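Local structure of heme oxygenase 1 (1WE1) at residues A[39-48]-A[87-98]. The protein probably cleaves heme to biliverdin IXalpha, carbon monoxide and ferrous iron with oxygen and reducing equivalents, a key step toward the bilin chromophores of the photosynthetic antennae. Residues are numbered along the deposited sequence; the frame is centred on the assembly and turned at random.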
# COMPACT_ATOMS: atom_id res chain seq x y z
N TYR A 39 -11.04 8.60 -3.23
CA TYR A 39 -9.86 7.84 -3.64
C TYR A 39 -8.62 8.73 -3.71
O TYR A 39 -7.50 8.27 -3.58
CB TYR A 39 -10.11 7.20 -5.01
CG TYR A 39 -8.91 6.54 -5.65
CD1 TYR A 39 -8.01 7.28 -6.42
CD2 TYR A 39 -8.65 5.17 -5.47
CE1 TYR A 39 -6.88 6.68 -6.99
CE2 TYR A 39 -7.53 4.56 -6.03
CZ TYR A 39 -6.65 5.32 -6.79
OH TYR A 39 -5.55 4.72 -7.34
N ARG A 40 -8.85 10.01 -3.91
CA ARG A 40 -7.79 11.00 -4.01
C ARG A 40 -7.12 11.16 -2.63
O ARG A 40 -5.91 11.41 -2.53
CB ARG A 40 -8.42 12.33 -4.47
CG ARG A 40 -7.45 13.40 -4.86
CD ARG A 40 -8.13 14.54 -5.58
NE ARG A 40 -9.01 15.35 -4.74
CZ ARG A 40 -9.29 16.63 -5.00
NH1 ARG A 40 -8.75 17.21 -6.06
NH2 ARG A 40 -10.10 17.32 -4.21
N LYS A 41 -7.91 11.02 -1.58
CA LYS A 41 -7.41 11.16 -0.23
C LYS A 41 -6.60 9.94 0.19
O LYS A 41 -5.67 10.03 1.00
CB LYS A 41 -8.58 11.41 0.74
CG LYS A 41 -9.34 12.70 0.42
CD LYS A 41 -10.24 13.17 1.56
CE LYS A 41 -10.77 14.58 1.27
NZ LYS A 41 -11.34 15.30 2.45
N LEU A 42 -6.95 8.79 -0.38
CA LEU A 42 -6.24 7.56 -0.10
C LEU A 42 -4.84 7.69 -0.68
O LEU A 42 -3.85 7.36 -0.03
CB LEU A 42 -6.96 6.38 -0.75
CG LEU A 42 -6.38 5.01 -0.40
CD1 LEU A 42 -6.57 4.77 1.09
CD2 LEU A 42 -7.07 3.92 -1.22
N VAL A 43 -4.77 8.20 -1.91
CA VAL A 43 -3.50 8.41 -2.59
C VAL A 43 -2.62 9.35 -1.77
O VAL A 43 -1.42 9.14 -1.67
CB VAL A 43 -3.73 9.00 -3.99
CG1 VAL A 43 -2.39 9.36 -4.65
CG2 VAL A 43 -4.49 7.99 -4.85
N GLY A 44 -3.23 10.39 -1.22
CA GLY A 44 -2.48 11.33 -0.40
C GLY A 44 -1.89 10.60 0.79
O GLY A 44 -0.71 10.77 1.12
N ASN A 45 -2.69 9.76 1.46
CA ASN A 45 -2.16 9.03 2.60
C ASN A 45 -1.01 8.08 2.22
O ASN A 45 0.09 8.17 2.77
CB ASN A 45 -3.27 8.25 3.30
CG ASN A 45 -4.10 9.13 4.22
OD1 ASN A 45 -3.63 10.16 4.73
ND2 ASN A 45 -5.33 8.72 4.47
N LEU A 46 -1.25 7.17 1.28
CA LEU A 46 -0.20 6.24 0.87
C LEU A 46 1.06 7.02 0.51
O LEU A 46 2.17 6.58 0.77
CB LEU A 46 -0.65 5.39 -0.31
CG LEU A 46 -1.85 4.52 0.04
CD1 LEU A 46 -2.21 3.62 -1.13
CD2 LEU A 46 -1.51 3.68 1.26
N TYR A 47 0.88 8.19 -0.09
CA TYR A 47 2.00 9.02 -0.46
C TYR A 47 2.92 9.24 0.75
O TYR A 47 4.14 9.12 0.64
CB TYR A 47 1.50 10.37 -0.99
CG TYR A 47 2.59 11.40 -1.15
CD1 TYR A 47 3.58 11.25 -2.11
CD2 TYR A 47 2.65 12.49 -0.29
CE1 TYR A 47 4.61 12.18 -2.21
CE2 TYR A 47 3.68 13.42 -0.38
CZ TYR A 47 4.66 13.26 -1.34
OH TYR A 47 5.69 14.17 -1.42
N PHE A 48 2.34 9.57 1.91
CA PHE A 48 3.15 9.80 3.11
C PHE A 48 3.71 8.51 3.71
O PHE A 48 4.84 8.49 4.19
CB PHE A 48 2.32 10.53 4.18
CG PHE A 48 1.84 11.89 3.74
CD1 PHE A 48 0.52 12.07 3.32
CD2 PHE A 48 2.72 12.97 3.70
CE1 PHE A 48 0.09 13.32 2.87
CE2 PHE A 48 2.29 14.23 3.24
CZ PHE A 48 0.97 14.40 2.83
N TYR A 87 -4.66 14.07 -9.77
CA TYR A 87 -5.89 14.26 -9.01
C TYR A 87 -6.04 15.64 -8.39
O TYR A 87 -7.15 16.12 -8.20
CB TYR A 87 -6.00 13.20 -7.92
CG TYR A 87 -6.24 11.82 -8.47
CD1 TYR A 87 -5.21 10.89 -8.53
CD2 TYR A 87 -7.47 11.48 -9.00
CE1 TYR A 87 -5.41 9.65 -9.11
CE2 TYR A 87 -7.69 10.25 -9.57
CZ TYR A 87 -6.66 9.33 -9.63
OH TYR A 87 -6.88 8.09 -10.20
N TYR A 88 -4.91 16.27 -8.07
CA TYR A 88 -4.92 17.59 -7.45
C TYR A 88 -4.45 18.71 -8.35
O TYR A 88 -4.84 19.87 -8.15
CB TYR A 88 -4.06 17.59 -6.18
CG TYR A 88 -4.72 16.91 -5.01
CD1 TYR A 88 -5.75 17.54 -4.30
CD2 TYR A 88 -4.34 15.63 -4.62
CE1 TYR A 88 -6.37 16.91 -3.23
CE2 TYR A 88 -4.95 15.00 -3.56
CZ TYR A 88 -5.96 15.64 -2.87
OH TYR A 88 -6.57 14.97 -1.84
N GLY A 89 -3.60 18.39 -9.31
CA GLY A 89 -3.10 19.42 -10.20
C GLY A 89 -1.79 20.01 -9.71
O GLY A 89 -1.29 19.65 -8.65
N SER A 90 -1.25 20.95 -10.49
CA SER A 90 0.01 21.60 -10.18
C SER A 90 0.24 22.08 -8.76
O SER A 90 1.37 22.05 -8.28
CB SER A 90 0.24 22.75 -11.15
OG SER A 90 0.42 22.26 -12.47
N ASN A 91 -0.81 22.53 -8.07
CA ASN A 91 -0.60 23.00 -6.71
C ASN A 91 -0.77 21.86 -5.70
O ASN A 91 -1.05 22.13 -4.52
CB ASN A 91 -1.59 24.13 -6.36
CG ASN A 91 -1.51 25.31 -7.31
OD1 ASN A 91 -0.44 25.68 -7.79
ND2 ASN A 91 -2.65 25.94 -7.55
N TRP A 92 -0.59 20.61 -6.13
CA TRP A 92 -0.79 19.48 -5.21
C TRP A 92 0.01 19.50 -3.91
O TRP A 92 -0.50 19.05 -2.89
CB TRP A 92 -0.57 18.12 -5.91
CG TRP A 92 0.86 17.77 -6.28
CD1 TRP A 92 1.49 18.06 -7.45
CD2 TRP A 92 1.81 17.06 -5.47
NE1 TRP A 92 2.78 17.57 -7.43
CE2 TRP A 92 3.00 16.96 -6.23
CE3 TRP A 92 1.77 16.50 -4.18
CZ2 TRP A 92 4.16 16.31 -5.74
CZ3 TRP A 92 2.93 15.86 -3.69
CH2 TRP A 92 4.10 15.78 -4.48
N ARG A 93 1.24 20.02 -3.93
CA ARG A 93 2.03 20.08 -2.70
C ARG A 93 1.24 20.83 -1.64
O ARG A 93 1.34 20.54 -0.45
CB ARG A 93 3.36 20.82 -2.91
CG ARG A 93 4.61 19.99 -3.22
CD ARG A 93 4.52 19.25 -4.54
NE ARG A 93 5.82 18.97 -5.18
CZ ARG A 93 6.81 18.26 -4.66
NH1 ARG A 93 6.71 17.73 -3.45
NH2 ARG A 93 7.90 18.03 -5.36
N GLN A 94 0.42 21.78 -2.09
CA GLN A 94 -0.36 22.61 -1.18
C GLN A 94 -1.75 22.08 -0.84
O GLN A 94 -2.33 22.49 0.15
CB GLN A 94 -0.50 24.02 -1.76
CG GLN A 94 0.72 24.54 -2.53
CD GLN A 94 0.53 25.97 -3.04
OE1 GLN A 94 1.22 26.40 -3.97
NE2 GLN A 94 -0.39 26.71 -2.43
N GLU A 95 -2.28 21.17 -1.65
CA GLU A 95 -3.61 20.63 -1.40
C GLU A 95 -3.64 19.27 -0.71
O GLU A 95 -4.62 18.92 -0.04
CB GLU A 95 -4.39 20.52 -2.72
CG GLU A 95 -5.41 21.62 -2.95
CD GLU A 95 -4.76 22.99 -3.09
OE1 GLU A 95 -3.96 23.17 -4.04
OE2 GLU A 95 -5.05 23.88 -2.26
N VAL A 96 -2.58 18.49 -0.89
CA VAL A 96 -2.52 17.16 -0.31
C VAL A 96 -2.42 17.22 1.21
O VAL A 96 -1.71 18.06 1.76
CB VAL A 96 -1.33 16.34 -0.88
CG1 VAL A 96 0.00 16.83 -0.30
CG2 VAL A 96 -1.55 14.85 -0.60
N LYS A 97 -3.14 16.32 1.87
CA LYS A 97 -3.11 16.27 3.33
C LYS A 97 -3.12 14.81 3.80
O LYS A 97 -3.41 13.88 3.04
CB LYS A 97 -4.31 17.01 3.93
CG LYS A 97 -5.58 16.20 3.97
CD LYS A 97 -6.13 15.93 2.58
CE LYS A 97 -7.02 14.68 2.55
NZ LYS A 97 -8.18 14.73 3.49
N ILE A 98 -2.79 14.61 5.07
CA ILE A 98 -2.76 13.27 5.63
C ILE A 98 -3.84 13.16 6.69
O ILE A 98 -4.05 14.09 7.46
CB ILE A 98 -1.34 12.98 6.22
CG1 ILE A 98 -1.22 11.52 6.65
CG2 ILE A 98 -1.05 13.92 7.40
CD1 ILE A 98 0.17 11.17 7.15
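Arg-40 lays its guanidinium flat over one face of the Tyr-88 ring, planes 10° and centres 4.1 Å apart. Its CD sits above the ring centre, a CH-pi contact. With CG anti to the backbone N (chi1 -170°) and the chain bent at chi3, Arg-40 NH1 hydrogen-bonds Tyr-87 O at 2.9 Å. This oxygen lies at the guanidinium edge, near the guanidinium plane; NH1 is tilted from the carbonyl plane. Replacing Arg-40 with an alanine would probably uncover this face of Tyr-88 and leave Tyr-87 O with one donor fewer. Tyr-39 turns its edge toward the face of Tyr-87 in an offset edge-to-face pair. The Trp-92 edge points at the Tyr-47 face, planes at 87°. This is packing in the all-helical heme oxygenase fold, away from the heme-binding residues. One side of helix 36-59 packs against the end of helix 77-88 and the connection to helix 100-115. Val-96 CG2 lies 3.6 Å from Gly-44 CA, where a side chain would be tight. Phe-48 CB packs on Ile-98 CD1 at 3.7 Å. Lys-36 NZ also hydrogen-bonds Tyr-87 O, while Tyr-87 OH hydrogen-bonds Gly-152 O and Tyr-39 OH hydrogen-bonds Tyr-156 OH. Asn-45 OD1, beside Ile-98 CA, takes the Ser-99 N-H.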